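Local coordinates for inositol monophosphatase family protein (Staphylococcus aureus, PDB 5I3S), which probably hydrolyses phosphate monoesters such as inositol monophosphate, as a member of the metal-dependent inositol monophosphatase family with a sugar phosphatase fold, at residues S177-G182 with G194-Y199; Y124-K127 with G131-R134; L227-T232 with Q264-R269. All blocks are in the same frame, centred on the assembly; numbering follows the deposited sequence.

Contact 1: S177-G182 with G194-Y199; sequences SARAYG and GNLEAY. With PO4 (phosphate ion), chain E.
Leu-196 meets Arg-179 and Tyr-181 with no hydrogen bond between the two segments, although two of these three residues end in polar groups. The leucine reaches across from the turn after helix 184-193. Its CD2 sits between the two partners, 4.0 Å from Arg-179 CB and equally near the tyrosine ring, and CD1 adds the closest approach, 3.9 Å from Tyr-181 CE2, coming obliquely to the ring. Leucine and tyrosine slide past each other in opposite senses. Arg-179 offers only its aliphatic root because its chain bends at CG (chi2 -71°), which swings the guanidinium away from Leu-196 and back over its own strand. There NH1 is gripped twice, by Ser-177 OG at 2.7 Å and by Ala-178 O at 3.1 Å. The carbonyl oxygen lies in the guanidinium plane, yet the nitrogen stands well above the plane of that carbonyl. Two further polar ends bond to the second subunit, Arg-179 NH2 to its Asn-90 and Tyr-181 OH to its Gln-94. One phosphate ion, probably acquired from the crystallisation liquor, lies near the far ends of both segments. Tyr-199 OH donates to its O4 over 2.6 Å, with that oxygen in the plane of the ring, and Gly-182 CA comes within 3.2 Å of O1. The chemistry thus separates by role: apolar side-chain carbons join the end of strand 177-179 and the residues after it to the turn leading into strand 198-201, while polar ends serve the strand itself, the subunit interface and a phosphate that may mark an anion-binding pocket.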
loop_
_atom_site.group_PDB
_atom_site.type_symbol
_atom_site.label_atom_id
_atom_site.label_comp_id
_atom_site.label_asym_id
_atom_site.label_seq_id
_atom_site.Cartn_x
_atom_site.Cartn_y
_atom_site.Cartn_z
ATOM N N SER A 177 6.278 10.924 4.861
ATOM C CA SER A 177 5.756 10.422 3.593
ATOM C C SER A 177 4.305 9.952 3.696
ATOM O O SER A 177 3.676 10.030 4.768
ATOM C CB SER A 177 6.643 9.289 3.010
ATOM O OG SER A 177 6.190 8.935 1.703
ATOM N N ALA A 178 3.764 9.522 2.532
ATOM C CA ALA A 178 2.386 9.080 2.450
ATOM C C ALA A 178 2.237 7.766 1.689
ATOM O O ALA A 178 2.950 7.512 0.718
ATOM C CB ALA A 178 1.523 10.168 1.809
ATOM N N ARG A 179 1.194 7.029 2.090
ATOM C CA ARG A 179 0.869 5.692 1.636
ATOM C C ARG A 179 -0.642 5.617 1.407
ATOM O O ARG A 179 -1.385 6.431 1.921
ATOM C CB ARG A 179 1.259 4.658 2.713
ATOM C CG ARG A 179 2.705 4.677 3.148
ATOM C CD ARG A 179 3.616 4.144 2.030
ATOM N NE ARG A 179 5.016 4.110 2.435
ATOM C CZ ARG A 179 5.897 5.087 2.280
ATOM N NH1 ARG A 179 5.577 6.257 1.687
ATOM N NH2 ARG A 179 7.145 4.887 2.687
ATOM N N ALA A 180 -1.089 4.619 0.644
ATOM C CA ALA A 180 -2.507 4.327 0.460
ATOM C C ALA A 180 -2.647 2.920 -0.071
ATOM O O ALA A 180 -2.048 2.564 -1.101
ATOM C CB ALA A 180 -3.139 5.312 -0.544
ATOM N N TYR A 181 -3.451 2.133 0.617
ATOM C CA TYR A 181 -3.513 0.687 0.425
ATOM C C TYR A 181 -4.833 0.222 -0.093
ATOM O O TYR A 181 -4.936 -0.877 -0.605
ATOM C CB TYR A 181 -3.173 -0.013 1.740
ATOM C CG TYR A 181 -1.784 0.349 2.307
ATOM C CD1 TYR A 181 -0.614 0.130 1.572
ATOM C CD2 TYR A 181 -1.641 0.842 3.592
ATOM C CE1 TYR A 181 0.651 0.430 2.095
ATOM C CE2 TYR A 181 -0.386 1.151 4.126
ATOM C CZ TYR A 181 0.759 0.957 3.366
ATOM O OH TYR A 181 1.982 1.269 3.908
ATOM N N GLY A 182 -5.867 1.050 0.042
ATOM C CA GLY A 182 -7.128 0.821 -0.664
ATOM C C GLY A 182 -8.140 -0.000 0.126
ATOM O O GLY A 182 -9.179 -0.327 -0.434
ATOM N N GLY A 194 0.932 0.054 14.177
ATOM C CA GLY A 194 2.084 0.942 14.055
ATOM C C GLY A 194 2.706 1.028 12.682
ATOM O O GLY A 194 3.712 1.703 12.524
ATOM N N ASN A 195 2.105 0.385 11.671
ATOM C CA ASN A 195 2.594 0.490 10.302
ATOM C C ASN A 195 2.344 1.859 9.648
ATOM O O ASN A 195 3.084 2.260 8.734
ATOM C CB ASN A 195 2.029 -0.641 9.425
ATOM C CG ASN A 195 2.919 -1.875 9.440
ATOM O OD1 ASN A 195 3.794 -2.047 10.336
ATOM N ND2 ASN A 195 2.726 -2.752 8.445
ATOM N N LEU A 196 1.306 2.550 10.097
ATOM C CA LEU A 196 1.063 3.931 9.749
ATOM C C LEU A 196 0.798 4.680 11.056
ATOM O O LEU A 196 0.165 4.130 11.957
ATOM C CB LEU A 196 -0.179 4.052 8.867
ATOM C CG LEU A 196 -0.261 3.414 7.476
ATOM C CD1 LEU A 196 -1.645 3.645 6.859
ATOM C CD2 LEU A 196 0.830 4.004 6.597
ATOM N N GLU A 197 1.236 5.929 11.139
ATOM C CA GLU A 197 1.010 6.742 12.310
ATOM C C GLU A 197 -0.314 7.406 12.219
ATOM O O GLU A 197 -0.917 7.664 13.251
ATOM C CB GLU A 197 2.113 7.799 12.540
ATOM C CG GLU A 197 3.413 7.264 13.156
ATOM C CD GLU A 197 4.383 6.606 12.189
ATOM O OE1 GLU A 197 4.200 6.610 10.951
ATOM O OE2 GLU A 197 5.401 6.102 12.678
ATOM N N ALA A 198 -0.799 7.669 11.011
ATOM C CA ALA A 198 -2.180 8.090 10.853
ATOM C C ALA A 198 -2.758 7.750 9.482
ATOM O O ALA A 198 -2.029 7.506 8.526
ATOM C CB ALA A 198 -2.298 9.578 11.091
ATOM N N TYR A 199 -4.088 7.788 9.423
ATOM C CA TYR A 199 -4.876 7.525 8.254
ATOM C C TYR A 199 -6.073 8.516 8.252
ATOM O O TYR A 199 -6.657 8.825 9.298
ATOM C CB TYR A 199 -5.387 6.080 8.289
ATOM C CG TYR A 199 -6.425 5.790 7.241
ATOM C CD1 TYR A 199 -6.106 5.889 5.880
ATOM C CD2 TYR A 199 -7.721 5.414 7.587
ATOM C CE1 TYR A 199 -7.042 5.632 4.891
ATOM C CE2 TYR A 199 -8.691 5.168 6.612
ATOM C CZ TYR A 199 -8.334 5.252 5.252
ATOM O OH TYR A 199 -9.282 5.064 4.249
HETATM P P PO4 E . -8.127 4.447 0.760
HETATM O O1 PO4 E . -8.422 3.060 1.290
HETATM O O2 PO4 E . -8.732 4.627 -0.583
HETATM O O3 PO4 E . -6.611 4.562 0.706
HETATM O O4 PO4 E . -8.647 5.457 1.753
#

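Contact 2: Y124-K127 with G131-R134; sequences YHAK and GAYR
Tyr-124 and Arg-134 lie side by side and point the same way, their ring and guanidinium planes 84° apart. The contact is made by the aliphatic part of the arginine, whose CG sits 3.8 Å from Tyr-124 CE1. With Arg-134 CG anti to the backbone N (chi1 166°) and the chain extended as far as NE, the arginine keeps alongside the tyrosine toward its hydroxyl end. Across the other face of this beta hairpin, His-125 and Tyr-133 are arranged differently. The two rings are slid so far apart that they barely overlap; instead Tyr-133 CB makes a CH-pi contact over one face of the imidazole, 3.6 Å from its centroid and displaced toward the rim near NE2. Beneath them the same pair carries the hairpin's backbone bonds, His-125 N to Tyr-133 O at 2.9 Å and Tyr-133 N to His-125 O at 2.7 Å. Toward the turn, a water bridges Lys-127 N and Gly-131 O. Both imidazole nitrogens are engaged, ND1 with Tyr-4 OH and NE2 with Gly-135 O, which fixes the ring's rotation. The hairpin lies within the large mixed sheet, where strand 122-127 also pairs with strand 109-117; helix 2-24 meets the face bearing His-125, while helices 184-193 and 206-218 pack on the face bearing Tyr-124, Ala-126 and Ala-132.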
loop_
_atom_site.group_PDB
_atom_site.type_symbol
_atom_site.label_atom_id
_atom_site.label_comp_id
_atom_site.label_asym_id
_atom_site.label_seq_id
_atom_site.Cartn_x
_atom_site.Cartn_y
_atom_site.Cartn_z
ATOM N N TYR A 124 -7.271 -9.769 12.664
ATOM C CA TYR A 124 -7.079 -8.805 13.744
ATOM C C TYR A 124 -8.369 -8.772 14.564
ATOM O O TYR A 124 -9.462 -8.787 14.018
ATOM C CB TYR A 124 -6.684 -7.423 13.208
ATOM C CG TYR A 124 -5.455 -7.466 12.242
ATOM C CD1 TYR A 124 -4.160 -7.283 12.720
ATOM C CD2 TYR A 124 -5.630 -7.660 10.876
ATOM C CE1 TYR A 124 -3.053 -7.340 11.868
ATOM C CE2 TYR A 124 -4.553 -7.701 10.012
ATOM C CZ TYR A 124 -3.272 -7.541 10.496
ATOM O OH TYR A 124 -2.219 -7.603 9.642
ATOM N N HIS A 125 -8.235 -8.700 15.875
ATOM C CA HIS A 125 -9.371 -8.827 16.762
ATOM C C HIS A 125 -9.089 -8.296 18.179
ATOM O O HIS A 125 -7.929 -8.164 18.616
ATOM C CB HIS A 125 -9.907 -10.285 16.774
ATOM C CG HIS A 125 -8.925 -11.277 17.296
ATOM N ND1 HIS A 125 -9.104 -11.953 18.486
ATOM C CD2 HIS A 125 -7.739 -11.701 16.795
ATOM C CE1 HIS A 125 -8.057 -12.740 18.697
ATOM N NE2 HIS A 125 -7.225 -12.612 17.682
ATOM N N ALA A 126 -10.184 -7.967 18.863
ATOM C CA ALA A 126 -10.164 -7.208 20.126
ATOM C C ALA A 126 -11.548 -7.277 20.743
ATOM O O ALA A 126 -12.553 -7.128 20.037
ATOM C CB ALA A 126 -9.798 -5.768 19.861
ATOM N N LYS A 127 -11.623 -7.583 22.020
ATOM C CA LYS A 127 -12.882 -7.443 22.747
ATOM C C LYS A 127 -12.656 -6.206 23.536
ATOM O O LYS A 127 -11.564 -6.049 24.061
ATOM C CB LYS A 127 -13.163 -8.664 23.631
ATOM C CG LYS A 127 -14.323 -8.490 24.605
ATOM C CD LYS A 127 -14.721 -9.795 25.289
ATOM C CE LYS A 127 -15.490 -9.593 26.611
ATOM N NZ LYS A 127 -16.283 -8.333 26.752
ATOM N N GLY A 131 -7.651 -6.017 25.245
ATOM C CA GLY A 131 -6.491 -5.949 24.332
ATOM C C GLY A 131 -6.817 -6.383 22.911
ATOM O O GLY A 131 -7.857 -6.988 22.638
ATOM N N ALA A 132 -5.877 -6.090 22.033
ATOM C CA ALA A 132 -6.000 -6.292 20.618
ATOM C C ALA A 132 -4.940 -7.267 20.168
ATOM O O ALA A 132 -3.811 -7.262 20.666
ATOM C CB ALA A 132 -5.819 -4.962 19.874
ATOM N N TYR A 133 -5.310 -8.056 19.153
ATOM C CA TYR A 133 -4.544 -9.189 18.704
ATOM C C TYR A 133 -4.398 -9.223 17.198
ATOM O O TYR A 133 -5.357 -8.877 16.490
ATOM C CB TYR A 133 -5.236 -10.482 19.203
ATOM C CG TYR A 133 -5.068 -10.658 20.684
ATOM C CD1 TYR A 133 -3.941 -11.335 21.205
ATOM C CD2 TYR A 133 -5.983 -10.103 21.586
ATOM C CE1 TYR A 133 -3.755 -11.484 22.573
ATOM C CE2 TYR A 133 -5.812 -10.249 22.948
ATOM C CZ TYR A 133 -4.699 -10.945 23.438
ATOM O OH TYR A 133 -4.507 -11.080 24.782
ATOM N N ARG A 134 -3.201 -9.654 16.739
ATOM C CA ARG A 134 -2.948 -10.174 15.393
ATOM C C ARG A 134 -2.749 -11.702 15.524
ATOM O O ARG A 134 -1.723 -12.150 16.041
ATOM C CB ARG A 134 -1.680 -9.521 14.794
ATOM C CG ARG A 134 -1.114 -10.204 13.549
ATOM C CD ARG A 134 0.252 -9.679 13.180
ATOM N NE ARG A 134 0.510 -9.783 11.726
ATOM C CZ ARG A 134 0.855 -10.891 11.054
ATOM N NH1 ARG A 134 0.991 -12.076 11.654
ATOM N NH2 ARG A 134 1.089 -10.804 9.747
HETATM O O HOH W 1 -9.428 -9.292 23.176
#

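Contact 3: L227-T232 with Q264-R269; sequences LGEPLT and QLHEQR
Leu-227 and His-266 bring the loop after strand 222-224 against the C-terminal helix 259-270, beside the smaller sheet of the sugar phosphatase fold. Leu-227 CD1 comes over one face of the imidazole, 4.0 Å from His-266 CG and offset toward the rim, so a single methyl makes the contact. The histidine extends from its helix toward the loop, chi1 of -176° carrying the ring directly away from its own backbone nitrogen. Glu-229 completes this first shell loosely. Its OE2 stands 4.5 Å from His-266 NE2, at an oblique angle to the ring and beyond bonding distance, so any electrostatic attraction would be modest and would depend on whether the histidine is protonated. Further out, the leucine also packs on Leu-262 and Ile-263, one turn earlier in the helix. His-266 also touches Asn-225 of the loop and Asn-237 of strand 237-242, and meets the ring of Phe-270 with planes at about 55°. The start of the loop is pinned by one side chain: Asn-225 OD1 accepts hydrogen bonds from both Leu-227 N, closing an Asx turn, and Glu-229 N.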
loop_
_atom_site.group_PDB
_atom_site.type_symbol
_atom_site.label_atom_id
_atom_site.label_comp_id
_atom_site.label_asym_id
_atom_site.label_seq_id
_atom_site.Cartn_x
_atom_site.Cartn_y
_atom_site.Cartn_z
ATOM N N LEU A 227 -13.697 17.057 11.908
ATOM C CA LEU A 227 -14.039 18.172 12.786
ATOM C C LEU A 227 -13.722 17.844 14.255
ATOM O O LEU A 227 -14.137 18.598 15.127
ATOM C CB LEU A 227 -15.523 18.468 12.665
ATOM C CG LEU A 227 -15.979 18.706 11.237
ATOM C CD1 LEU A 227 -17.495 18.930 11.140
ATOM C CD2 LEU A 227 -15.204 19.881 10.658
ATOM N N GLY A 228 -13.080 16.701 14.527
ATOM C CA GLY A 228 -12.818 16.229 15.888
ATOM C C GLY A 228 -14.002 15.622 16.643
ATOM O O GLY A 228 -13.937 15.473 17.851
ATOM N N GLU A 229 -15.092 15.302 15.940
ATOM C CA GLU A 229 -16.279 14.765 16.581
ATOM C C GLU A 229 -16.135 13.250 16.668
ATOM O O GLU A 229 -15.520 12.633 15.811
ATOM C CB GLU A 229 -17.553 15.111 15.780
ATOM C CG GLU A 229 -17.707 16.582 15.391
ATOM C CD GLU A 229 -18.802 16.858 14.347
ATOM O OE1 GLU A 229 -19.191 18.025 14.172
ATOM O OE2 GLU A 229 -19.303 15.950 13.682
ATOM N N PRO A 230 -16.698 12.631 17.702
ATOM C CA PRO A 230 -16.530 11.174 17.835
ATOM C C PRO A 230 -17.209 10.361 16.727
ATOM O O PRO A 230 -18.254 10.775 16.257
ATOM C CB PRO A 230 -17.223 10.855 19.189
ATOM C CG PRO A 230 -18.065 12.070 19.523
ATOM C CD PRO A 230 -17.343 13.245 18.882
ATOM N N LEU A 231 -16.663 9.189 16.390
ATOM C CA LEU A 231 -17.275 8.290 15.413
ATOM C C LEU A 231 -18.271 7.414 16.079
ATOM O O LEU A 231 -18.058 6.958 17.174
ATOM C CB LEU A 231 -16.243 7.377 14.750
ATOM C CG LEU A 231 -15.165 8.136 14.010
ATOM C CD1 LEU A 231 -14.102 7.182 13.505
ATOM C CD2 LEU A 231 -15.764 8.948 12.881
ATOM N N THR A 232 -19.366 7.163 15.394
ATOM C CA THR A 232 -20.404 6.308 15.902
ATOM C C THR A 232 -20.870 5.505 14.714
ATOM O O THR A 232 -20.565 5.855 13.570
ATOM C CB THR A 232 -21.601 7.102 16.504
ATOM O OG1 THR A 232 -22.233 7.897 15.493
ATOM C CG2 THR A 232 -21.139 8.024 17.639
ATOM N N GLN A 264 -18.467 23.083 6.093
ATOM C CA GLN A 264 -19.283 23.252 4.910
ATOM C C GLN A 264 -19.242 21.975 4.048
ATOM O O GLN A 264 -20.278 21.501 3.643
ATOM C CB GLN A 264 -18.877 24.480 4.104
ATOM C CG GLN A 264 -19.591 24.544 2.757
ATOM C CD GLN A 264 -19.732 25.962 2.242
ATOM O OE1 GLN A 264 -20.361 26.817 2.893
ATOM N NE2 GLN A 264 -19.151 26.231 1.066
ATOM N N LEU A 265 -18.042 21.439 3.790
ATOM C CA LEU A 265 -17.889 20.144 3.104
ATOM C C LEU A 265 -18.712 19.062 3.755
ATOM O O LEU A 265 -19.532 18.357 3.097
ATOM C CB LEU A 265 -16.428 19.701 3.087
ATOM C CG LEU A 265 -15.476 20.501 2.191
ATOM C CD1 LEU A 265 -14.127 19.844 2.290
ATOM C CD2 LEU A 265 -15.938 20.566 0.734
ATOM N N HIS A 266 -18.528 18.955 5.058
ATOM C CA HIS A 266 -19.262 17.971 5.844
ATOM C C HIS A 266 -20.780 18.087 5.668
ATOM O O HIS A 266 -21.447 17.075 5.441
ATOM C CB HIS A 266 -18.862 18.095 7.330
ATOM C CG HIS A 266 -19.484 17.062 8.197
ATOM N ND1 HIS A 266 -18.835 15.894 8.546
ATOM C CD2 HIS A 266 -20.721 16.987 8.737
ATOM C CE1 HIS A 266 -19.638 15.167 9.298
ATOM N NE2 HIS A 266 -20.791 15.800 9.414
ATOM N N GLU A 267 -21.340 19.295 5.803
ATOM C CA GLU A 267 -22.798 19.463 5.643
ATOM C C GLU A 267 -23.228 19.109 4.196
ATOM O O GLU A 267 -24.238 18.419 3.993
ATOM C CB GLU A 267 -23.276 20.870 6.046
ATOM C CG GLU A 267 -23.110 21.182 7.526
ATOM C CD GLU A 267 -24.018 20.355 8.430
ATOM O OE1 GLU A 267 -25.018 19.799 7.930
ATOM O OE2 GLU A 267 -23.744 20.255 9.653
ATOM N N GLN A 268 -22.445 19.532 3.214
ATOM C CA GLN A 268 -22.767 19.214 1.796
ATOM C C GLN A 268 -22.786 17.692 1.497
ATOM O O GLN A 268 -23.612 17.207 0.694
ATOM C CB GLN A 268 -21.793 19.954 0.838
ATOM C CG GLN A 268 -21.953 21.463 0.852
ATOM C CD GLN A 268 -20.802 22.230 0.217
ATOM O OE1 GLN A 268 -20.926 23.438 -0.002
ATOM N NE2 GLN A 268 -19.688 21.551 -0.098
ATOM N N ARG A 269 -21.901 16.945 2.166
ATOM C CA ARG A 269 -21.741 15.496 1.956
ATOM C C ARG A 269 -22.792 14.685 2.736
ATOM O O ARG A 269 -23.403 13.773 2.185
ATOM C CB ARG A 269 -20.317 15.091 2.363
ATOM C CG ARG A 269 -19.833 13.746 1.847
ATOM C CD ARG A 269 -18.445 13.434 2.367
ATOM N NE ARG A 269 -17.380 13.878 1.473
ATOM C CZ ARG A 269 -17.004 13.243 0.352
ATOM N NH1 ARG A 269 -17.620 12.126 -0.061
ATOM N NH2 ARG A 269 -16.000 13.737 -0.385
#

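The three contacts illustrate how bonding changes with place in the fold. Contact 1 is buried, contact 2 partly so, and contact 3 lies at the surface. Contacts 1 and 3 both lie beside the smaller sheet, the former near strand 177-179, outermost within the chain, and the latter beyond strand 222-224 at the other edge; contact 2 lies within the larger sheet. Only contact 2 has backbone hydrogen bonds across its segments, as a hairpin requires, whereas the other two rely on leucine methyls. Helix 184-193 links contacts 1 and 2, leading into the turn of one and covering Tyr-124 of the other. The second subunit reaches contact 1 alone.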